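Local coordinates for protein agarase (Pseudoalteromonas fuliginea, PDB 6XJ9) that probably hydrolyses agarose, as a family 50 glycoside hydrolase (agarase) of a marine bacterium, at residues A[531-536]-A[569-574]. Numbering follows the deposited sequence.
Sequences RDAKTV and EFDKGV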
# COMPACT_ATOMS: atom_id res chain seq x y z
N ARG A 531 -41.42 30.65 24.30
CA ARG A 531 -42.20 31.27 23.24
C ARG A 531 -43.70 31.06 23.48
O ARG A 531 -44.09 30.29 24.36
CB ARG A 531 -41.72 30.78 21.86
CG ARG A 531 -40.23 30.98 21.62
CD ARG A 531 -39.69 30.32 20.37
NE ARG A 531 -40.27 30.91 19.17
CZ ARG A 531 -40.23 30.39 17.94
NH1 ARG A 531 -39.64 29.23 17.71
NH2 ARG A 531 -40.80 31.05 16.94
N ASP A 532 -44.52 31.73 22.66
CA ASP A 532 -45.96 31.80 22.88
C ASP A 532 -46.66 30.66 22.14
O ASP A 532 -46.50 30.50 20.94
CB ASP A 532 -46.52 33.17 22.48
CG ASP A 532 -47.97 33.41 22.87
OD1 ASP A 532 -48.59 32.51 23.47
OD2 ASP A 532 -48.47 34.52 22.57
N ALA A 533 -47.50 29.93 22.89
CA ALA A 533 -48.31 28.86 22.34
C ALA A 533 -49.16 29.33 21.16
O ALA A 533 -49.47 28.53 20.29
CB ALA A 533 -49.17 28.24 23.42
N LYS A 534 -49.53 30.62 21.14
CA LYS A 534 -50.47 31.18 20.18
C LYS A 534 -49.89 31.17 18.77
O LYS A 534 -50.62 31.00 17.79
CB LYS A 534 -50.86 32.61 20.55
CG LYS A 534 -52.26 32.78 21.14
CD LYS A 534 -52.52 34.16 21.72
CE LYS A 534 -53.66 34.19 22.71
NZ LYS A 534 -54.97 33.94 22.07
N THR A 535 -48.57 31.36 18.65
CA THR A 535 -47.97 31.50 17.34
C THR A 535 -46.90 30.43 17.08
O THR A 535 -46.29 30.45 16.02
CB THR A 535 -47.40 32.92 17.13
OG1 THR A 535 -46.52 33.20 18.21
CG2 THR A 535 -48.47 33.98 17.03
N VAL A 536 -46.69 29.52 18.04
CA VAL A 536 -45.64 28.51 17.93
C VAL A 536 -46.25 27.13 18.16
O VAL A 536 -46.38 26.68 19.30
CB VAL A 536 -44.48 28.79 18.90
CG1 VAL A 536 -43.36 27.75 18.77
CG2 VAL A 536 -43.91 30.19 18.75
N GLU A 569 -49.67 32.02 31.74
CA GLU A 569 -48.29 32.48 31.82
C GLU A 569 -47.39 31.46 31.12
O GLU A 569 -46.58 31.82 30.27
CB GLU A 569 -47.84 32.72 33.26
CG GLU A 569 -46.56 33.56 33.37
CD GLU A 569 -45.93 33.71 34.75
OE1 GLU A 569 -46.67 33.69 35.75
OE2 GLU A 569 -44.69 33.85 34.82
N PHE A 570 -47.58 30.17 31.46
CA PHE A 570 -46.76 29.09 30.94
C PHE A 570 -46.83 29.10 29.41
O PHE A 570 -45.79 29.05 28.74
CB PHE A 570 -47.18 27.75 31.54
CG PHE A 570 -46.38 26.58 31.03
CD1 PHE A 570 -45.32 26.06 31.77
CD2 PHE A 570 -46.65 26.01 29.79
CE1 PHE A 570 -44.57 25.00 31.29
CE2 PHE A 570 -45.90 24.94 29.31
CZ PHE A 570 -44.86 24.44 30.06
N ASP A 571 -48.05 29.21 28.89
CA ASP A 571 -48.37 29.18 27.48
C ASP A 571 -47.73 30.36 26.76
O ASP A 571 -47.28 30.23 25.62
CB ASP A 571 -49.88 29.16 27.26
CG ASP A 571 -50.52 27.84 27.68
OD1 ASP A 571 -49.77 26.93 28.09
OD2 ASP A 571 -51.77 27.74 27.60
N LYS A 572 -47.70 31.52 27.44
CA LYS A 572 -47.18 32.75 26.87
C LYS A 572 -45.67 32.65 26.69
O LYS A 572 -45.12 33.14 25.71
CB LYS A 572 -47.54 33.95 27.77
CG LYS A 572 -47.27 35.33 27.18
CD LYS A 572 -47.67 36.46 28.12
CE LYS A 572 -47.28 37.83 27.60
NZ LYS A 572 -47.47 38.90 28.61
N GLY A 573 -45.00 32.02 27.67
CA GLY A 573 -43.55 31.95 27.67
C GLY A 573 -43.01 31.70 29.08
O GLY A 573 -43.39 32.40 30.01
N VAL A 574 -42.14 30.69 29.21
CA VAL A 574 -41.45 30.38 30.46
C VAL A 574 -39.95 30.48 30.22
O VAL A 574 -39.46 29.97 29.22
CB VAL A 574 -41.76 28.97 30.98
CG1 VAL A 574 -41.32 28.78 32.43
CG2 VAL A 574 -43.20 28.55 30.79
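The methyl group of Ala533 lies against the side chain of Asp571, its CB 4.0 Å from Asp571 CB, where the loop between helices 523-529 and 537-550 meets the end of helix 567-572. The pairing illustrates how a helix C-terminus, whose last carbonyls have no N-H of a following turn to accept, can find a donor in a neighbouring loop. Ala533 N gives its hydrogen to Asp571 O at 2.8 Å, nearly straight at 164°, with the donor tilted 25° from the carbonyl plane. Asp532 CA makes two CA-H...O contacts alongside this bond, one to Asp571 O and a shorter but more bent one to Lys572 O at 3.2 Å, so two successive carbonyls face the same loop.

The carboxylate of Asp532 makes no hydrogen bond across the contact, although its OD1 sits 3.4 Å from Asp571 O, another acceptor. With CG anti to the backbone N (chi1 -171°), OD1 accepts from Lys534 N at 3.1 Å, the donor approaching from above the carboxylate plane. This Asx turn ends two residues ahead of Val536, the N-cap of helix 537-550. Gly573, at positive phi, ends the helical run and lets the chain turn away past Arg531, whose O lies 3.7 Å from Gly573 CA. The polar end of Asp571 reaches helix 537-550, OD1 in a hydrogen bond with Ser543 OG and OD2 in a salt bridge with Lys547 NZ.

Oxygen gathers densely here: Arg531 O lies 3.3 Å from Lys572 O, a pair of acceptors that cannot bond each other. The segments share one N-H...O bond, and Lys539 NZ, hydrogen-bonded to Arg531 O and Phe570 O, would be expected to ease this meeting of carbonyl oxygens at the negative end of the helix dipole.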